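Local coordinates for hypothetical protein YfiH (Bacillus licheniformis, PDB 6DZD), which probably phosphorolyses adenosine, inosine and S-methyl-5'-thioadenosine to free purine bases and the corresponding (methylthio)ribose 1-phosphates, and probably also deaminates adenosine, at residues A[7-17]-A[32-40]; A[75-85]-A[121-129]. All coordinates share one frame; numbering follows the deposited sequence.

Interaction 1 (A[7-17]-A[32-40])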
loop_
_atom_site.group_PDB
_atom_site.type_symbol
_atom_site.label_atom_id
_atom_site.label_comp_id
_atom_site.label_asym_id
_atom_site.label_seq_id
_atom_site.Cartn_x
_atom_site.Cartn_y
_atom_site.Cartn_z
ATOM N N PHE A 7 -11.180 5.918 -5.387
ATOM C CA PHE A 7 -10.372 5.827 -6.588
ATOM C C PHE A 7 -11.221 6.069 -7.831
ATOM O O PHE A 7 -12.437 5.882 -7.836
ATOM C CB PHE A 7 -9.692 4.447 -6.673
ATOM C CG PHE A 7 -8.708 4.178 -5.562
ATOM C CD1 PHE A 7 -9.120 3.593 -4.373
ATOM C CD2 PHE A 7 -7.377 4.534 -5.693
ATOM C CE1 PHE A 7 -8.207 3.355 -3.328
ATOM C CE2 PHE A 7 -6.468 4.300 -4.656
ATOM C CZ PHE A 7 -6.889 3.708 -3.474
ATOM N N ARG A 8 -10.549 6.482 -8.898
ATOM C CA ARG A 8 -11.157 6.604 -10.214
ATOM C C ARG A 8 -10.341 5.758 -11.179
ATOM O O ARG A 8 -9.108 5.774 -11.130
ATOM C CB ARG A 8 -11.211 8.050 -10.696
ATOM C CG ARG A 8 -12.070 8.232 -11.932
ATOM C CD ARG A 8 -12.032 9.662 -12.464
ATOM N NE ARG A 8 -10.773 9.978 -13.143
ATOM C CZ ARG A 8 -9.710 10.506 -12.542
ATOM N NH1 ARG A 8 -9.749 10.782 -11.241
ATOM N NH2 ARG A 8 -8.605 10.761 -13.239
ATOM N N LEU A 9 -11.040 4.980 -12.006
ATOM C CA LEU A 9 -10.440 4.082 -12.988
ATOM C C LEU A 9 -10.093 4.807 -14.285
ATOM O O LEU A 9 -10.990 5.197 -15.037
ATOM C CB LEU A 9 -11.378 2.911 -13.259
ATOM C CG LEU A 9 -10.758 1.697 -13.958
ATOM C CD1 LEU A 9 -9.406 1.344 -13.374
ATOM C CD2 LEU A 9 -11.698 0.495 -13.884
ATOM N N ASP A 10 -8.799 5.058 -14.513
ATOM C CA ASP A 10 -8.283 5.436 -15.838
ATOM C C ASP A 10 -7.877 4.128 -16.515
ATOM O O ASP A 10 -6.724 3.703 -16.453
ATOM C CB ASP A 10 -7.110 6.404 -15.731
ATOM C CG ASP A 10 -7.549 7.826 -15.532
ATOM O OD1 ASP A 10 -8.765 8.021 -15.319
ATOM O OD2 ASP A 10 -6.693 8.742 -15.569
ATOM N N ALA A 11 -8.837 3.468 -17.156
ATOM C CA ALA A 11 -8.584 2.130 -17.664
ATOM C C ALA A 11 -7.450 2.141 -18.693
ATOM O O ALA A 11 -7.158 3.178 -19.298
ATOM C CB ALA A 11 -9.862 1.553 -18.279
ATOM N N PRO A 12 -6.778 0.986 -18.898
ATOM C CA PRO A 12 -6.793 -0.213 -18.052
ATOM C C PRO A 12 -5.940 -0.150 -16.780
ATOM O O PRO A 12 -6.267 -0.763 -15.771
ATOM C CB PRO A 12 -6.225 -1.288 -18.980
ATOM C CG PRO A 12 -5.250 -0.550 -19.810
ATOM C CD PRO A 12 -5.886 0.803 -20.059
ATOM N N SER A 13 -4.838 0.579 -16.838
ATOM C CA SER A 13 -3.782 0.329 -15.875
ATOM C C SER A 13 -3.921 1.067 -14.548
ATOM O O SER A 13 -3.333 0.616 -13.566
ATOM C CB SER A 13 -2.427 0.654 -16.524
ATOM O OG SER A 13 -2.128 -0.263 -17.586
ATOM N N MET A 14 -4.674 2.164 -14.456
ATOM C CA MET A 14 -4.535 3.060 -13.311
ATOM C C MET A 14 -5.827 3.245 -12.532
ATOM O O MET A 14 -6.893 3.469 -13.112
ATOM C CB MET A 14 -4.069 4.447 -13.745
ATOM C CG MET A 14 -2.917 4.473 -14.731
ATOM S SD MET A 14 -1.407 4.081 -13.848
ATOM C CE MET A 14 -1.223 5.612 -12.931
ATOM N N LEU A 15 -5.707 3.205 -11.209
ATOM C CA LEU A 15 -6.730 3.711 -10.301
ATOM C C LEU A 15 -6.165 4.939 -9.602
ATOM O O LEU A 15 -5.106 4.855 -8.974
ATOM C CB LEU A 15 -7.131 2.650 -9.278
ATOM C CG LEU A 15 -8.059 1.559 -9.790
ATOM C CD1 LEU A 15 -7.973 0.345 -8.892
ATOM C CD2 LEU A 15 -9.465 2.105 -9.846
ATOM N N LEU A 16 -6.881 6.062 -9.669
ATOM C CA LEU A 16 -6.367 7.343 -9.194
ATOM C C LEU A 16 -7.229 7.916 -8.084
ATOM O O LEU A 16 -8.453 7.986 -8.222
ATOM C CB LEU A 16 -6.296 8.357 -10.342
ATOM C CG LEU A 16 -5.227 8.065 -11.397
ATOM C CD1 LEU A 16 -5.316 9.025 -12.558
ATOM C CD2 LEU A 16 -3.817 8.099 -10.752
ATOM N N ILE A 17 -6.584 8.368 -7.009
ATOM C CA ILE A 17 -7.277 9.045 -5.915
ATOM C C ILE A 17 -7.621 10.473 -6.344
ATOM O O ILE A 17 -6.764 11.364 -6.354
ATOM C CB ILE A 17 -6.441 9.024 -4.631
ATOM C CG1 ILE A 17 -6.302 7.574 -4.166
ATOM C CG2 ILE A 17 -7.117 9.838 -3.551
ATOM C CD1 ILE A 17 -5.095 7.274 -3.286
ATOM N N ALA A 32 -1.650 10.440 -6.483
ATOM C CA ALA A 32 -1.715 9.213 -5.703
ATOM C C ALA A 32 -2.591 8.201 -6.435
ATOM O O ALA A 32 -3.504 8.581 -7.179
ATOM C CB ALA A 32 -2.256 9.482 -4.297
ATOM N N GLY A 33 -2.269 6.918 -6.279
ATOM C CA GLY A 33 -3.078 5.894 -6.913
ATOM C C GLY A 33 -2.543 4.499 -6.659
ATOM O O GLY A 33 -1.659 4.288 -5.827
ATOM N N PHE A 34 -3.081 3.551 -7.437
ATOM C CA PHE A 34 -2.888 2.109 -7.291
ATOM C C PHE A 34 -3.046 1.478 -8.669
ATOM O O PHE A 34 -3.998 1.801 -9.383
ATOM C CB PHE A 34 -3.931 1.547 -6.316
ATOM C CG PHE A 34 -3.625 0.182 -5.757
ATOM C CD1 PHE A 34 -2.722 0.030 -4.715
ATOM C CD2 PHE A 34 -4.318 -0.937 -6.207
ATOM C CE1 PHE A 34 -2.472 -1.218 -4.153
ATOM C CE2 PHE A 34 -4.079 -2.201 -5.659
ATOM C CZ PHE A 34 -3.153 -2.345 -4.620
ATOM N N THR A 35 -2.129 0.611 -9.063
ATOM C CA THR A 35 -2.286 0.044 -10.396
ATOM C C THR A 35 -3.197 -1.190 -10.356
ATOM O O THR A 35 -3.476 -1.772 -9.302
ATOM C CB THR A 35 -0.928 -0.301 -11.031
ATOM O OG1 THR A 35 -0.221 -1.231 -10.206
ATOM C CG2 THR A 35 -0.087 0.969 -11.231
ATOM N N THR A 36 -3.639 -1.595 -11.540
ATOM C CA THR A 36 -4.476 -2.760 -11.760
ATOM C C THR A 36 -3.650 -3.838 -12.444
ATOM O O THR A 36 -2.491 -3.634 -12.795
ATOM C CB THR A 36 -5.692 -2.424 -12.631
ATOM O OG1 THR A 36 -5.272 -2.359 -14.005
ATOM C CG2 THR A 36 -6.334 -1.104 -12.244
ATOM N N LYS A 37 -4.278 -4.999 -12.616
ATOM C CA LYS A 37 -3.664 -6.165 -13.256
ATOM C C LYS A 37 -3.343 -5.934 -14.736
ATOM O O LYS A 37 -2.475 -6.605 -15.298
ATOM C CB LYS A 37 -4.671 -7.327 -13.121
ATOM C CG LYS A 37 -4.194 -8.770 -13.047
ATOM C CD LYS A 37 -5.408 -9.741 -13.150
ATOM N N ASN A 38 -4.037 -5.006 -15.376
ATOM C CA ASN A 38 -4.141 -4.962 -16.828
ATOM C C ASN A 38 -3.259 -3.936 -17.547
ATOM O O ASN A 38 -2.882 -2.886 -17.007
ATOM C CB ASN A 38 -5.599 -4.742 -17.190
ATOM C CG ASN A 38 -6.514 -5.578 -16.334
ATOM O OD1 ASN A 38 -6.349 -6.808 -16.264
ATOM N ND2 ASN A 38 -7.484 -4.930 -15.671
ATOM N N GLY A 39 -2.962 -4.267 -18.813
ATOM C CA GLY A 39 -2.265 -3.391 -19.735
ATOM C C GLY A 39 -0.759 -3.498 -19.763
ATOM O O GLY A 39 -0.098 -2.545 -20.201
ATOM N N GLY A 40 -0.191 -4.631 -19.336
ATOM C CA GLY A 40 1.237 -4.802 -19.237
ATOM C C GLY A 40 1.788 -5.824 -20.211
ATOM O O GLY A 40 1.091 -6.340 -21.081
HETATM O O HOH W 1 -9.052 -2.185 -15.982
HETATM O O HOH W 2 -4.202 11.885 -7.752
#
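Thr-36 sets its OG1 between its own N and carbonyl carbon (chi1 78°), aiming the hydroxyl at the chain around Pro-12, while Ser-13, with OG anti to its carbonyl carbon (chi1 -67°), reaches back toward Asn-38. Thr-36 OG1 donates to Pro-12 O at 2.6 Å and accepts from Asn-38 N, which makes an ST turn, so the oxygen is held both as donor and as acceptor. Ser-13 OG donates to Asn-38 O at 2.8 Å, lying 17° from the carbonyl plane. The Pro-12 ring lies alongside the same bend, CB meeting Asn-38 CB at 3.9 Å.

Thr-36 N donates to Ser-13 O at 3.0 Å, and beyond it Leu-15 and Phe-34 exchange two bonds, N to O in each direction at 2.9 Å; Ile-17 N donates to Ala-32 O at 3.1 Å. On the face carrying Leu-15, the Phe-7 ring reaches past strand 14-17, its CE2 4.1 Å from Phe-34 CB, and Tyr-136 of strand 133-139 packs on both phenylalanines. Met-14 and Thr-35 point to the other face, where Val-69 of helix 59-72 touches them. Strands 7-10, 14-17 and 30-35 thus form a three-stranded antiparallel beta meander at one edge of a mixed sheet.

Interaction 2 (A[75-85]-A[121-129])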
loop_
_atom_site.group_PDB
_atom_site.type_symbol
_atom_site.label_atom_id
_atom_site.label_comp_id
_atom_site.label_asym_id
_atom_site.label_seq_id
_atom_site.Cartn_x
_atom_site.Cartn_y
_atom_site.Cartn_z
ATOM N N THR A 75 5.813 11.359 -15.743
ATOM C CA THR A 75 6.969 11.447 -14.862
ATOM C C THR A 75 8.093 10.600 -15.432
ATOM O O THR A 75 7.929 9.883 -16.423
ATOM C CB THR A 75 6.661 10.970 -13.431
ATOM O OG1 THR A 75 6.310 9.571 -13.439
ATOM C CG2 THR A 75 5.529 11.784 -12.815
ATOM N N ASP A 76 9.244 10.689 -14.779
ATOM C CA ASP A 76 10.407 9.890 -15.109
ATOM C C ASP A 76 10.640 8.842 -14.033
ATOM O O ASP A 76 10.644 9.161 -12.838
ATOM C CB ASP A 76 11.633 10.780 -15.217
ATOM C CG ASP A 76 12.734 10.160 -16.038
ATOM O OD1 ASP A 76 12.917 8.922 -15.965
ATOM O OD2 ASP A 76 13.410 10.925 -16.772
ATOM N N LEU A 77 10.927 7.610 -14.464
ATOM C CA LEU A 77 11.188 6.529 -13.522
ATOM C C LEU A 77 12.432 6.789 -12.681
ATOM O O LEU A 77 12.587 6.182 -11.614
ATOM C CB LEU A 77 11.341 5.215 -14.289
ATOM C CG LEU A 77 11.126 3.917 -13.512
ATOM C CD1 LEU A 77 9.762 3.925 -12.849
ATOM C CD2 LEU A 77 11.292 2.706 -14.409
ATOM N N HIS A 78 13.300 7.701 -13.121
ATOM C CA HIS A 78 14.473 8.082 -12.342
ATOM C C HIS A 78 14.111 8.780 -11.042
ATOM O O HIS A 78 14.912 8.766 -10.104
ATOM C CB HIS A 78 15.386 8.985 -13.179
ATOM C CG HIS A 78 16.057 8.266 -14.305
ATOM N ND1 HIS A 78 15.403 7.946 -15.477
ATOM C CD2 HIS A 78 17.311 7.767 -14.425
ATOM C CE1 HIS A 78 16.230 7.296 -16.277
ATOM N NE2 HIS A 78 17.396 7.178 -15.664
ATOM N N ASP A 79 12.934 9.397 -10.971
ATOM C CA ASP A 79 12.492 10.100 -9.776
ATOM C C ASP A 79 11.567 9.239 -8.910
ATOM O O ASP A 79 10.833 9.773 -8.066
ATOM C CB ASP A 79 11.809 11.413 -10.157
ATOM C CG ASP A 79 12.674 12.283 -11.056
ATOM O OD1 ASP A 79 13.885 12.448 -10.771
ATOM O OD2 ASP A 79 12.127 12.799 -12.062
ATOM N N TRP A 80 11.597 7.921 -9.095
ATOM C CA TRP A 80 10.818 7.000 -8.289
ATOM C C TRP A 80 11.711 6.296 -7.261
ATOM O O TRP A 80 12.921 6.135 -7.460
ATOM C CB TRP A 80 10.120 5.966 -9.174
ATOM C CG TRP A 80 9.017 6.526 -9.989
ATOM C CD1 TRP A 80 9.112 7.510 -10.933
ATOM C CD2 TRP A 80 7.635 6.145 -9.940
ATOM N NE1 TRP A 80 7.876 7.767 -11.469
ATOM C CE2 TRP A 80 6.950 6.944 -10.877
ATOM C CE3 TRP A 80 6.911 5.209 -9.196
ATOM C CZ2 TRP A 80 5.573 6.837 -11.090
ATOM C CZ3 TRP A 80 5.537 5.101 -9.413
ATOM C CH2 TRP A 80 4.887 5.911 -10.357
ATOM N N VAL A 81 11.097 5.877 -6.148
ATOM C CA VAL A 81 11.804 5.199 -5.067
ATOM C C VAL A 81 11.008 3.978 -4.624
ATOM O O VAL A 81 9.819 4.092 -4.302
ATOM C CB VAL A 81 12.050 6.130 -3.867
ATOM C CG1 VAL A 81 12.775 5.378 -2.797
ATOM C CG2 VAL A 81 12.825 7.369 -4.304
ATOM N N PHE A 82 11.685 2.828 -4.552
ATOM C CA PHE A 82 11.082 1.539 -4.241
ATOM C C PHE A 82 11.719 0.955 -2.984
ATOM O O PHE A 82 12.802 1.371 -2.565
ATOM C CB PHE A 82 11.229 0.568 -5.440
ATOM C CG PHE A 82 10.289 0.868 -6.582
ATOM C CD1 PHE A 82 10.432 2.035 -7.331
ATOM C CD2 PHE A 82 9.271 0.000 -6.910
ATOM C CE1 PHE A 82 9.561 2.326 -8.378
ATOM C CE2 PHE A 82 8.408 0.286 -7.961
ATOM C CZ PHE A 82 8.555 1.444 -8.695
ATOM N N ALA A 83 11.035 -0.019 -2.378
ATOM C CA ALA A 83 11.469 -0.604 -1.114
ATOM C C ALA A 83 11.654 -2.107 -1.236
ATOM O O ALA A 83 10.927 -2.788 -1.967
ATOM C CB ALA A 83 10.479 -0.340 0.017
ATOM N N ASP A 84 12.671 -2.601 -0.538
ATOM C CA ASP A 84 12.856 -4.024 -0.287
ATOM C C ASP A 84 11.929 -4.365 0.869
ATOM O O ASP A 84 12.274 -4.169 2.034
ATOM C CB ASP A 84 14.321 -4.307 0.036
ATOM C CG ASP A 84 14.521 -5.598 0.794
ATOM O OD1 ASP A 84 14.208 -6.673 0.233
ATOM O OD2 ASP A 84 14.984 -5.521 1.951
ATOM N N GLN A 85 10.735 -4.853 0.556
ATOM C CA GLN A 85 9.685 -4.944 1.558
ATOM C C GLN A 85 9.808 -6.248 2.335
ATOM O O GLN A 85 9.678 -7.335 1.758
ATOM C CB GLN A 85 8.319 -4.804 0.895
ATOM C CG GLN A 85 8.032 -3.398 0.348
ATOM C CD GLN A 85 6.890 -3.387 -0.645
ATOM O OE1 GLN A 85 7.005 -2.849 -1.746
ATOM N NE2 GLN A 85 5.779 -4.003 -0.264
ATOM N N PRO A 121 9.371 17.728 -3.857
ATOM C CA PRO A 121 8.545 17.680 -5.069
ATOM C C PRO A 121 9.075 16.716 -6.118
ATOM O O PRO A 121 10.271 16.436 -6.194
ATOM C CB PRO A 121 8.618 19.121 -5.591
ATOM C CG PRO A 121 10.014 19.555 -5.213
ATOM C CD PRO A 121 10.268 18.904 -3.852
ATOM N N ASN A 122 8.145 16.222 -6.945
ATOM C CA ASN A 122 8.455 15.368 -8.102
ATOM C C ASN A 122 9.242 14.132 -7.673
ATOM O O ASN A 122 10.151 13.661 -8.365
ATOM C CB ASN A 122 9.189 16.165 -9.181
ATOM C CG ASN A 122 8.456 17.452 -9.537
ATOM O OD1 ASN A 122 7.344 17.410 -10.065
ATOM N ND2 ASN A 122 9.058 18.600 -9.231
ATOM N N LEU A 123 8.864 13.577 -6.527
ATOM C CA LEU A 123 9.529 12.397 -5.999
ATOM C C LEU A 123 8.475 11.360 -5.657
ATOM O O LEU A 123 7.797 11.484 -4.630
ATOM C CB LEU A 123 10.356 12.745 -4.772
ATOM C CG LEU A 123 11.418 11.678 -4.568
ATOM C CD1 LEU A 123 12.717 12.293 -4.080
ATOM C CD2 LEU A 123 10.895 10.654 -3.615
ATOM N N PHE A 124 8.362 10.326 -6.485
ATOM C CA PHE A 124 7.257 9.388 -6.392
ATOM C C PHE A 124 7.655 8.140 -5.605
ATOM O O PHE A 124 8.629 7.463 -5.946
ATOM C CB PHE A 124 6.767 9.037 -7.796
ATOM C CG PHE A 124 5.795 10.052 -8.367
ATOM C CD1 PHE A 124 6.233 11.301 -8.795
ATOM C CD2 PHE A 124 4.433 9.764 -8.448
ATOM C CE1 PHE A 124 5.332 12.239 -9.322
ATOM C CE2 PHE A 124 3.519 10.705 -8.965
ATOM C CZ PHE A 124 3.974 11.941 -9.405
ATOM N N LEU A 125 6.874 7.833 -4.565
ATOM C CA LEU A 125 7.110 6.706 -3.668
ATOM C C LEU A 125 6.271 5.520 -4.130
ATOM O O LEU A 125 5.140 5.697 -4.593
ATOM C CB LEU A 125 6.746 7.096 -2.230
ATOM C CG LEU A 125 7.075 8.553 -1.852
ATOM C CD1 LEU A 125 6.619 8.908 -0.443
ATOM C CD2 LEU A 125 8.544 8.787 -1.980
ATOM N N ALA A 126 6.817 4.307 -4.013
ATOM C CA ALA A 126 6.146 3.139 -4.596
ATOM C C ALA A 126 6.266 1.878 -3.738
ATOM O O ALA A 126 7.380 1.457 -3.402
ATOM C CB ALA A 126 6.700 2.872 -6.005
ATOM N N LEU A 127 5.111 1.245 -3.444
ATOM C CA LEU A 127 5.052 -0.030 -2.726
ATOM C C LEU A 127 4.241 -1.085 -3.494
ATOM O O LEU A 127 3.251 -0.777 -4.165
ATOM C CB LEU A 127 4.480 0.148 -1.292
ATOM C CG LEU A 127 5.395 1.009 -0.399
ATOM C CD1 LEU A 127 4.696 1.492 0.884
ATOM C CD2 LEU A 127 6.743 0.329 -0.097
ATOM N N CYS A 128 4.696 -2.330 -3.413
ATOM C CA CYS A 128 4.135 -3.438 -4.175
ATOM C C CYS A 128 3.116 -4.220 -3.349
ATOM O O CYS A 128 3.247 -4.341 -2.124
ATOM C CB CYS A 128 5.233 -4.364 -4.684
ATOM S SG CYS A 128 6.174 -3.531 -5.968
ATOM N N PHE A 129 2.050 -4.667 -4.022
ATOM C CA PHE A 129 0.901 -5.242 -3.351
ATOM C C PHE A 129 0.282 -6.343 -4.182
ATOM O O PHE A 129 0.337 -6.305 -5.414
ATOM C CB PHE A 129 -0.144 -4.179 -3.066
ATOM C CG PHE A 129 0.280 -3.195 -2.026
ATOM C CD1 PHE A 129 0.043 -3.446 -0.690
ATOM C CD2 PHE A 129 0.923 -2.027 -2.381
ATOM C CE1 PHE A 129 0.428 -2.537 0.265
ATOM C CE2 PHE A 129 1.304 -1.125 -1.432
ATOM C CZ PHE A 129 1.058 -1.374 -0.110
HETATM O O HOH W 3 8.409 -0.931 -3.498
#
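The register pairs Trp-80 with Phe-124 and Val-81 with Leu-125 in parallel, the short strand axes approaching to 4.8 Å at an angle of 30°: Phe-124 N donates to Asp-79 O, Val-81 N donates to Phe-124 O at 2.9 Å, and a third, weak bond runs from Ala-126 N to Val-81 O.

Trp-80 and Phe-124 lie on one face of this pair. CB of Phe-124 sits over the indole, 3.8 Å from the centroid of the five-membered ring, so the methylene makes a CH-pi contact; Leu-77 CD1 lies on the opposite face, nearer the rim. The phenyl ring is turned only 22° from the indole plane but slid aside, with its centroid 5.3 Å from that of the six-membered ring, so the two rings barely overlap. Thr-75 holds the indole from its edge, accepting from Trp-80 NE1 at 3.1 Å almost exactly in the ring plane, and its CG2 also meets Phe-124 CE1. Thr-75 OG1 bonds in addition to Ala-70 O of helix 59-72.

Farther along, Ala-126 CB stands over the centre of the Phe-82 ring, 3.6 Å from its centroid, while the same methyl lies at the edge of the indole.

Beyond the strand, the extended Gln-85 side chain imitates a backbone partner. Its OE1 takes Cys-128 N at 2.9 Å on a lone pair, and its NE2 gives to Cys-128 O at 3.2 Å, both N-H groups pointing nearly straight, so two bonds fix the amide's rotation. Strand 80-82 is the outermost strand on this side of the sheet and runs parallel to 124-129, a parallel edge pair whose connection, free of helix, passes through strands 91-93 and 115-118 of the second sheet.

Interactions 1 and 2 occupy the two ends of one mixed sheet, their centres about 16 Å apart, with strand 270-276 inserted between strands 30-35 and 124-129. They nevertheless touch directly, Phe-34 CZ packing on Phe-129 CB at 3.9 Å. Helix 59-72 covers both on one face, through Met-14 and Thr-35 in the first and Trp-80 in the second; on the other, the second sheet meets Phe-34 and Leu-127. The Phe-34 side chain of interaction 1 lies about 13 Å from the bound zinc ion, whose ligands Cys-189, Cys-190, Cys-249 and Cys-252 belong to neither contact. Gln-85 of interaction 2 instead touches His-149 and Asp-114, whose charge-relay-like arrangement with Cys-132 is consistent with a catalytic pocket.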